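Local coordinates for protein GTP cyclohydrolase 1 type 2 homolog (Staphylococcus aureus subsp. aureus, PDB 2NYD) that is of unknown function but binds zinc at a dinuclear metal centre and assembles, as a NIF3-family protein, into a toroid-shaped hexamer capped by PII-like domains, at residues A8-L13 and N346-E351; T41-A46 and I355-S360; N130-Y135 and E233-S238. All coordinates share one frame; numbering follows the deposited sequence.

Contact 1: A8-L13 and N346-E351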
loop_
_atom_site.group_PDB
_atom_site.type_symbol
_atom_site.label_atom_id
_atom_site.label_comp_id
_atom_site.label_asym_id
_atom_site.label_seq_id
_atom_site.Cartn_x
_atom_site.Cartn_y
_atom_site.Cartn_z
ATOM N N ALA B 8 36.288 7.257 -13.222
ATOM C CA ALA B 8 35.208 7.676 -14.123
ATOM C C ALA B 8 35.307 7.001 -15.496
ATOM O O ALA B 8 34.291 6.578 -16.031
ATOM C CB ALA B 8 35.188 9.200 -14.281
ATOM N N ASP B 9 36.527 6.875 -16.034
ATOM C CA ASP B 9 36.799 6.111 -17.284
ATOM C C ASP B 9 36.470 4.617 -17.091
ATOM O O ASP B 9 35.874 3.989 -17.968
ATOM C CB ASP B 9 38.276 6.208 -17.713
ATOM C CG ASP B 9 38.731 7.654 -17.922
ATOM O OD1 ASP B 9 38.128 8.307 -18.779
ATOM O OD2 ASP B 9 39.641 8.120 -17.208
ATOM N N LEU B 10 36.881 4.045 -15.968
ATOM C CA LEU B 10 36.512 2.633 -15.724
ATOM C C LEU B 10 34.996 2.472 -15.692
ATOM O O LEU B 10 34.468 1.540 -16.275
ATOM C CB LEU B 10 37.081 2.140 -14.415
ATOM C CG LEU B 10 37.555 0.675 -14.231
ATOM C CD1 LEU B 10 37.452 0.215 -12.752
ATOM C CD2 LEU B 10 37.055 -0.380 -15.208
ATOM N N MET B 11 34.288 3.372 -15.004
ATOM C CA MET B 11 32.835 3.296 -14.889
ATOM C C MET B 11 32.131 3.301 -16.217
ATOM O O MET B 11 31.179 2.522 -16.458
ATOM C CB MET B 11 32.294 4.412 -13.982
ATOM C CG MET B 11 32.584 4.117 -12.485
ATOM S SD MET B 11 31.742 2.616 -11.870
ATOM C CE MET B 11 30.035 3.003 -12.096
ATOM N N THR B 12 32.566 4.194 -17.099
ATOM C CA THR B 12 32.053 4.224 -18.483
ATOM C C THR B 12 32.263 2.919 -19.226
ATOM O O THR B 12 31.372 2.445 -19.914
ATOM C CB THR B 12 32.768 5.381 -19.271
ATOM O OG1 THR B 12 32.539 6.599 -18.563
ATOM C CG2 THR B 12 32.288 5.476 -20.685
ATOM N N LEU B 13 33.444 2.355 -19.122
ATOM C CA LEU B 13 33.742 1.089 -19.786
ATOM C C LEU B 13 32.869 -0.050 -19.218
ATOM O O LEU B 13 32.285 -0.817 -19.971
ATOM C CB LEU B 13 35.238 0.781 -19.627
ATOM C CG LEU B 13 35.797 -0.529 -20.207
ATOM C CD1 LEU B 13 35.473 -0.633 -21.700
ATOM C CD2 LEU B 13 37.298 -0.662 -19.969
ATOM N N ASN B 346 39.847 -8.643 -21.321
ATOM C CA ASN B 346 39.425 -8.514 -22.723
ATOM C C ASN B 346 39.027 -7.083 -23.082
ATOM O O ASN B 346 39.479 -6.534 -24.103
ATOM C CB ASN B 346 38.256 -9.468 -23.047
ATOM C CG ASN B 346 37.839 -9.408 -24.528
ATOM O OD1 ASN B 346 38.659 -9.677 -25.408
ATOM N ND2 ASN B 346 36.564 -9.063 -24.807
ATOM N N TRP B 347 38.184 -6.470 -22.249
ATOM C CA TRP B 347 37.727 -5.084 -22.515
ATOM C C TRP B 347 38.887 -4.080 -22.474
ATOM O O TRP B 347 38.911 -3.102 -23.261
ATOM C CB TRP B 347 36.652 -4.638 -21.523
ATOM C CG TRP B 347 35.470 -5.528 -21.471
ATOM C CD1 TRP B 347 34.982 -6.322 -22.478
ATOM C CD2 TRP B 347 34.601 -5.724 -20.346
ATOM N NE1 TRP B 347 33.883 -7.019 -22.031
ATOM C CE2 TRP B 347 33.615 -6.658 -20.737
ATOM C CE3 TRP B 347 34.562 -5.199 -19.048
ATOM C CZ2 TRP B 347 32.600 -7.086 -19.870
ATOM C CZ3 TRP B 347 33.571 -5.631 -18.179
ATOM C CH2 TRP B 347 32.593 -6.559 -18.602
ATOM N N PHE B 348 39.829 -4.320 -21.559
ATOM C CA PHE B 348 41.028 -3.497 -21.419
ATOM C C PHE B 348 41.948 -3.688 -22.637
ATOM O O PHE B 348 42.557 -2.726 -23.084
ATOM C CB PHE B 348 41.835 -3.845 -20.171
ATOM C CG PHE B 348 41.352 -3.186 -18.868
ATOM C CD1 PHE B 348 41.990 -3.507 -17.652
ATOM C CD2 PHE B 348 40.269 -2.299 -18.844
ATOM C CE1 PHE B 348 41.569 -2.930 -16.431
ATOM C CE2 PHE B 348 39.830 -1.715 -17.635
ATOM C CZ PHE B 348 40.459 -2.040 -16.439
ATOM N N ASN B 349 42.064 -4.928 -23.129
ATOM C CA ASN B 349 42.838 -5.226 -24.343
ATOM C C ASN B 349 42.305 -4.374 -25.499
ATOM O O ASN B 349 43.016 -3.520 -26.032
ATOM C CB ASN B 349 42.796 -6.716 -24.725
ATOM C CG ASN B 349 43.497 -6.989 -26.085
ATOM O OD1 ASN B 349 44.669 -6.658 -26.246
ATOM N ND2 ASN B 349 42.774 -7.564 -27.056
ATOM N N ILE B 350 41.045 -4.575 -25.849
ATOM C CA ILE B 350 40.403 -3.751 -26.862
ATOM C C ILE B 350 40.837 -2.298 -26.739
ATOM O O ILE B 350 41.362 -1.728 -27.689
ATOM C CB ILE B 350 38.876 -3.862 -26.817
ATOM C CG1 ILE B 350 38.478 -5.308 -26.955
ATOM C CG2 ILE B 350 38.218 -3.038 -27.947
ATOM C CD1 ILE B 350 37.120 -5.616 -26.332
ATOM N N GLU B 351 40.671 -1.712 -25.565
ATOM C CA GLU B 351 40.851 -0.278 -25.416
ATOM C C GLU B 351 42.331 0.105 -25.235
ATOM O O GLU B 351 42.654 1.273 -25.031
ATOM C CB GLU B 351 39.998 0.215 -24.237
ATOM C CG GLU B 351 39.161 1.440 -24.569
ATOM C CD GLU B 351 37.756 1.119 -25.001
ATOM O OE1 GLU B 351 37.545 0.426 -26.024
ATOM O OE2 GLU B 351 36.835 1.590 -24.312
#
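This is a helix-helix packing contact within the NIF3 fold. L13 and L10, one turn apart on the N-terminal helix 7-17, face the C-terminal end of helix 336-350: L13 meets F348, W347 and E351, and L10 meets F348. The axes of the two segments come within 11.9 Å, with 109° between their directions, so the helices touch over a small patch and bury 230 Å² in all.

L13 carries most of the contact. Its CG stands anti to the backbone N (chi1 178°), which sends the two methyls across to the other helix. CD2 lies in the plane of the F348 ring and meets its edge, 3.6 Å from CD2 of F348. CD1 points to the other neighbours: it is 4.2 Å from W347 CB and 3.7 Å from E351 OE2. The E351 chain bends at chi2 and runs past L13 in the opposite direction, so a carboxylate oxygen borders the apolar patch.

L10 adds a second methyl at the same ring. Its CD2 is 3.9 Å from F348 CE2, also near the ring plane, and the two side chains cross at about a right angle.

Outside the pair, the W347 ring stacks on H17, farther along helix 7-17. M5 packs on F348, and L10 also rests on I99 of strand 97-100, which places helix 7-17 against the five-stranded sheet.

Contact 2: T41-A46 and I355-S360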
loop_
_atom_site.group_PDB
_atom_site.type_symbol
_atom_site.label_atom_id
_atom_site.label_comp_id
_atom_site.label_asym_id
_atom_site.label_seq_id
_atom_site.Cartn_x
_atom_site.Cartn_y
_atom_site.Cartn_z
ATOM N N THR B 41 44.972 2.088 -10.071
ATOM C CA THR B 41 46.309 1.476 -10.062
ATOM C C THR B 41 46.275 -0.029 -10.307
ATOM O O THR B 41 47.296 -0.629 -10.654
ATOM C CB THR B 41 47.007 1.685 -8.726
ATOM O OG1 THR B 41 46.206 1.107 -7.691
ATOM C CG2 THR B 41 47.258 3.199 -8.452
ATOM N N GLY B 42 45.103 -0.640 -10.120
ATOM C CA GLY B 42 44.946 -2.064 -10.402
ATOM C C GLY B 42 43.554 -2.463 -9.955
ATOM O O GLY B 42 42.962 -1.779 -9.112
ATOM N N VAL B 43 43.042 -3.564 -10.497
ATOM C CA VAL B 43 41.660 -3.988 -10.181
ATOM C C VAL B 43 41.629 -5.431 -9.607
ATOM O O VAL B 43 42.137 -6.369 -10.235
ATOM C CB VAL B 43 40.724 -3.873 -11.424
ATOM C CG1 VAL B 43 39.263 -4.422 -11.154
ATOM C CG2 VAL B 43 40.672 -2.401 -11.995
ATOM N N LEU B 44 41.010 -5.567 -8.428
ATOM C CA LEU B 44 40.783 -6.825 -7.777
ATOM C C LEU B 44 39.310 -7.168 -7.841
ATOM O O LEU B 44 38.465 -6.381 -7.378
ATOM C CB LEU B 44 41.272 -6.741 -6.315
ATOM C CG LEU B 44 41.274 -8.055 -5.514
ATOM C CD1 LEU B 44 42.327 -9.061 -6.044
ATOM C CD2 LEU B 44 41.505 -7.711 -4.014
ATOM N N THR B 45 38.985 -8.314 -8.441
ATOM C CA THR B 45 37.571 -8.791 -8.449
ATOM C C THR B 45 37.199 -9.663 -7.220
ATOM O O THR B 45 38.060 -10.383 -6.658
ATOM C CB THR B 45 37.168 -9.502 -9.769
ATOM O OG1 THR B 45 37.841 -10.779 -9.854
ATOM C CG2 THR B 45 37.507 -8.623 -11.017
ATOM N N ALA B 46 35.925 -9.569 -6.795
ATOM C CA ALA B 46 35.508 -10.170 -5.535
ATOM C C ALA B 46 34.032 -10.536 -5.637
ATOM O O ALA B 46 33.312 -9.920 -6.430
ATOM C CB ALA B 46 35.746 -9.200 -4.384
ATOM N N ILE B 355 46.299 -1.770 -17.301
ATOM C CA ILE B 355 46.041 -1.920 -15.876
ATOM C C ILE B 355 45.805 -3.397 -15.547
ATOM O O ILE B 355 45.078 -4.072 -16.249
ATOM C CB ILE B 355 44.870 -0.981 -15.434
ATOM C CG1 ILE B 355 45.348 0.478 -15.491
ATOM C CG2 ILE B 355 44.382 -1.292 -14.031
ATOM C CD1 ILE B 355 44.196 1.477 -15.651
ATOM N N ASP B 356 46.466 -3.870 -14.492
ATOM C CA ASP B 356 46.372 -5.244 -14.001
ATOM C C ASP B 356 44.985 -5.505 -13.405
ATOM O O ASP B 356 44.457 -4.658 -12.692
ATOM C CB ASP B 356 47.367 -5.480 -12.864
ATOM C CG ASP B 356 48.831 -5.242 -13.275
ATOM O OD1 ASP B 356 49.221 -5.580 -14.422
ATOM O OD2 ASP B 356 49.579 -4.721 -12.416
ATOM N N VAL B 357 44.467 -6.705 -13.662
ATOM C CA VAL B 357 43.221 -7.198 -13.083
ATOM C C VAL B 357 43.547 -8.599 -12.498
ATOM O O VAL B 357 44.205 -9.413 -13.152
ATOM C CB VAL B 357 42.099 -7.301 -14.129
ATOM C CG1 VAL B 357 40.749 -7.664 -13.467
ATOM C CG2 VAL B 357 41.938 -6.003 -14.960
ATOM N N GLU B 358 43.133 -8.842 -11.258
ATOM C CA GLU B 358 43.340 -10.129 -10.608
ATOM C C GLU B 358 42.032 -10.501 -9.939
ATOM O O GLU B 358 41.340 -9.637 -9.430
ATOM C CB GLU B 358 44.427 -10.010 -9.525
ATOM C CG GLU B 358 45.862 -10.032 -10.060
ATOM C CD GLU B 358 46.850 -10.134 -8.928
ATOM O OE1 GLU B 358 46.821 -11.159 -8.215
ATOM O OE2 GLU B 358 47.634 -9.176 -8.721
ATOM N N ALA B 359 41.694 -11.787 -9.972
ATOM C CA ALA B 359 40.572 -12.301 -9.213
ATOM C C ALA B 359 41.059 -12.555 -7.773
ATOM O O ALA B 359 42.135 -13.144 -7.562
ATOM C CB ALA B 359 40.070 -13.559 -9.877
ATOM N N SER B 360 40.340 -12.038 -6.784
ATOM C CA SER B 360 40.655 -12.351 -5.374
ATOM C C SER B 360 40.628 -13.875 -5.160
ATOM O O SER B 360 39.716 -14.559 -5.624
ATOM C CB SER B 360 39.659 -11.674 -4.401
ATOM O OG SER B 360 39.912 -12.105 -3.056
HETATM O O HOH W 1 48.044 -2.007 -12.791
HETATM O O HOH W 2 49.872 -2.990 -10.581
#
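V43, L44 and T45 pair in parallel with V357, E358 and A359. Four backbone bonds alternate between the strands: V43 N to D356 O (2.8 Å), E358 N to V43 O (2.9 Å), T45 N to E358 O (2.9 Å) and S360 N to T45 O (2.8 Å). The pairing adds a strand from the C-terminal part of the chain to the edge of a sheet whose other strands come from the N-terminal part.

Side chains follow the sheet faces. On the face of V43, T45 and V357, V357 CG1 lies 4.2 Å from T45 CG2. T45 OG1 sits between its own backbone N and carbonyl carbon (chi1 70°), and this turns it over A359, 3.2 Å from A359 CA. Its hydrogen-bond partner is K337 O. On the other face, L44 CD1 reaches over the E358 carbonyl to S360 N, 3.7 Å away.

At the start of the pair the chains splay. I355 CG2 covers G42 CA at 3.8 Å, and a water joins T41 O to D356 N.

The second shell fixes the polar ends. E358 forms a salt bridge with K60, and S360 OG bonds to E56. Strand 357-359 is outermost in the five-stranded sheet within the chain, and strand 64-67 flanks 43-46 on its other side. Helix 336-350 packs on the face of V43 and V357, while helix 51-60 covers L44.

Contact 3: N130-Y135 and E233-S238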
loop_
_atom_site.group_PDB
_atom_site.type_symbol
_atom_site.label_atom_id
_atom_site.label_comp_id
_atom_site.label_asym_id
_atom_site.label_seq_id
_atom_site.Cartn_x
_atom_site.Cartn_y
_atom_site.Cartn_z
ATOM N N ASN B 130 13.834 -12.736 -20.063
ATOM C CA ASN B 130 14.274 -11.493 -20.727
ATOM C C ASN B 130 13.561 -10.228 -20.273
ATOM O O ASN B 130 12.338 -10.210 -20.113
ATOM C CB ASN B 130 14.196 -11.633 -22.246
ATOM C CG ASN B 130 15.037 -12.759 -22.754
ATOM O OD1 ASN B 130 16.023 -12.561 -23.481
ATOM N ND2 ASN B 130 14.718 -13.942 -22.308
ATOM N N GLN B 131 14.333 -9.163 -20.044
ATOM C CA GLN B 131 13.728 -7.855 -19.802
ATOM C C GLN B 131 12.999 -7.397 -21.088
ATOM O O GLN B 131 13.137 -8.025 -22.152
ATOM C CB GLN B 131 14.794 -6.831 -19.358
ATOM C CG GLN B 131 15.688 -7.349 -18.242
ATOM C CD GLN B 131 16.653 -6.313 -17.648
ATOM O OE1 GLN B 131 17.034 -5.319 -18.300
ATOM N NE2 GLN B 131 17.062 -6.558 -16.396
ATOM N N GLN B 132 12.194 -6.345 -20.971
ATOM C CA GLN B 132 11.576 -5.703 -22.142
ATOM C C GLN B 132 12.069 -4.266 -22.182
ATOM O O GLN B 132 12.033 -3.567 -21.177
ATOM C CB GLN B 132 10.047 -5.756 -22.079
ATOM C CG GLN B 132 9.464 -7.161 -22.251
ATOM C CD GLN B 132 8.955 -7.427 -23.659
ATOM O OE1 GLN B 132 9.523 -8.246 -24.394
ATOM N NE2 GLN B 132 7.860 -6.747 -24.042
ATOM N N ASP B 133 12.582 -3.856 -23.332
ATOM C CA ASP B 133 13.017 -2.484 -23.506
ATOM C C ASP B 133 12.029 -1.718 -24.347
ATOM O O ASP B 133 11.541 -2.230 -25.344
ATOM C CB ASP B 133 14.411 -2.440 -24.131
ATOM C CG ASP B 133 15.429 -3.250 -23.332
ATOM O OD1 ASP B 133 15.424 -3.156 -22.074
ATOM O OD2 ASP B 133 16.209 -3.993 -23.968
ATOM N N VAL B 134 11.746 -0.493 -23.914
ATOM C CA VAL B 134 10.802 0.399 -24.575
ATOM C C VAL B 134 11.518 1.236 -25.635
ATOM O O VAL B 134 12.556 1.854 -25.371
ATOM C CB VAL B 134 10.083 1.325 -23.558
ATOM C CG1 VAL B 134 9.058 2.191 -24.255
ATOM C CG2 VAL B 134 9.402 0.511 -22.468
ATOM N N TYR B 135 10.973 1.202 -26.841
ATOM C CA TYR B 135 11.443 2.005 -27.962
ATOM C C TYR B 135 10.265 2.848 -28.454
ATOM O O TYR B 135 9.140 2.687 -27.968
ATOM C CB TYR B 135 11.903 1.099 -29.101
ATOM C CG TYR B 135 13.100 0.243 -28.785
ATOM C CD1 TYR B 135 12.980 -0.881 -27.971
ATOM C CD2 TYR B 135 14.357 0.544 -29.319
ATOM C CE1 TYR B 135 14.086 -1.682 -27.677
ATOM C CE2 TYR B 135 15.475 -0.253 -29.032
ATOM C CZ TYR B 135 15.327 -1.366 -28.208
ATOM O OH TYR B 135 16.416 -2.172 -27.914
ATOM N N GLU B 233 4.899 3.668 -29.106
ATOM C CA GLU B 233 5.605 2.774 -28.193
ATOM C C GLU B 233 5.739 1.357 -28.767
ATOM O O GLU B 233 4.757 0.740 -29.210
ATOM C CB GLU B 233 4.905 2.743 -26.836
ATOM C CG GLU B 233 5.839 2.474 -25.685
ATOM C CD GLU B 233 5.157 1.716 -24.562
ATOM O OE1 GLU B 233 4.977 0.480 -24.700
ATOM O OE2 GLU B 233 4.790 2.362 -23.560
ATOM N N ILE B 234 6.982 0.887 -28.804
ATOM C CA ILE B 234 7.332 -0.457 -29.245
ATOM C C ILE B 234 8.103 -1.084 -28.076
ATOM O O ILE B 234 9.007 -0.461 -27.514
ATOM C CB ILE B 234 8.210 -0.410 -30.542
ATOM C CG1 ILE B 234 7.466 0.284 -31.684
ATOM C CG2 ILE B 234 8.685 -1.801 -30.990
ATOM C CD1 ILE B 234 6.402 -0.557 -32.338
ATOM N N LYS B 235 7.722 -2.287 -27.674
ATOM C CA LYS B 235 8.508 -3.023 -26.695
ATOM C C LYS B 235 9.222 -4.145 -27.416
ATOM O O LYS B 235 8.646 -4.813 -28.297
ATOM C CB LYS B 235 7.656 -3.533 -25.540
ATOM C CG LYS B 235 7.414 -2.461 -24.488
ATOM C CD LYS B 235 6.558 -2.934 -23.306
ATOM C CE LYS B 235 6.378 -1.752 -22.316
ATOM N NZ LYS B 235 5.393 -1.977 -21.204
ATOM N N GLN B 236 10.488 -4.312 -27.076
ATOM C CA GLN B 236 11.302 -5.357 -27.655
ATOM C C GLN B 236 11.868 -6.189 -26.530
ATOM O O GLN B 236 12.222 -5.639 -25.488
ATOM C CB GLN B 236 12.478 -4.753 -28.408
ATOM C CG GLN B 236 12.125 -3.900 -29.599
ATOM C CD GLN B 236 13.327 -3.691 -30.482
ATOM O OE1 GLN B 236 14.456 -4.017 -30.097
ATOM N NE2 GLN B 236 13.099 -3.169 -31.683
ATOM N N THR B 237 11.957 -7.497 -26.768
ATOM C CA THR B 237 12.643 -8.451 -25.888
ATOM C C THR B 237 14.106 -8.102 -25.801
ATOM O O THR B 237 14.806 -7.985 -26.810
ATOM C CB THR B 237 12.502 -9.926 -26.365
ATOM O OG1 THR B 237 11.121 -10.235 -26.566
ATOM C CG2 THR B 237 13.052 -10.877 -25.329
ATOM N N SER B 238 14.561 -7.938 -24.569
ATOM C CA SER B 238 15.905 -7.483 -24.290
ATOM C C SER B 238 16.904 -8.626 -24.455
ATOM O O SER B 238 16.526 -9.768 -24.449
ATOM C CB SER B 238 15.929 -6.983 -22.844
ATOM O OG SER B 238 17.235 -6.784 -22.428
HETATM O O HOH W 3 18.471 -5.180 -25.034
#
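Y135 and I234, with D133 and Q236, form the hydrogen-bonded pairs of an antiparallel two-strand contact. Y135 N gives a nearly straight bond to I234 O (2.7 Å), and I234 N returns one to Y135 O (2.9 Å, 179° at the hydrogen). D133 and Q236 exchange the next two bonds. At the far end, S238 N donates to Q131 O (2.8 Å).

Among the flat groups, the Q236 amide lies over one face of the Y135 ring. Q236 CD is 3.5 Å above the ring plane, offset toward the rim, and the two planes are 32° apart. The side chains cross at about a right angle. Q236 CG and CB also touch the ring at CE1, so the aliphatic stem shares the cover.

V134 and K235 lie on the other face, where their apolar parts meet. V134 CG2 is 3.8 Å from K235 CE, the lysine running out beside it in the same direction. V134 CG1 packs on E233 CG at 3.5 Å. N130 CB meets T237 CG2 at 3.4 Å.

A water joins D133 and S238: it donates to D133 OD2 and also bonds S238 OG. S238 OG is held by Y240 N as well. S238 CB lies against D133 OD2 at 3.2 Å, a close van der Waals approach.

The contact belongs to the long paired strands 125-142 and 229-238, which lead into the PII-like domain between the two NIF3 domains. Q131 NE2 bonds T22 O. T237 OG1 bonds E215 of a second subunit, and Y135 packs on M205 and D207 of strand 197-207.

Contacts 1 and 2 belong to one packed unit. Their centres are 13 Å apart and they touch: F348 CE1 lies 3.4 Å from V357 CG2, and L10 CD1 is 4.2 Å from V43 CG2. Helix 336-350 and strand 357-359 follow each other in the chain, so one C-terminal run serves both. Contact 3 stands apart, its centre 27 Å from that of contact 1 and 34 Å from that of contact 2. None of the three supplies a zinc ligand; the side chains of Q131 and T45 are about 12 and 14 Å from a bound zinc. The side chain of W347 is about 11 Å from that of the ligand H68.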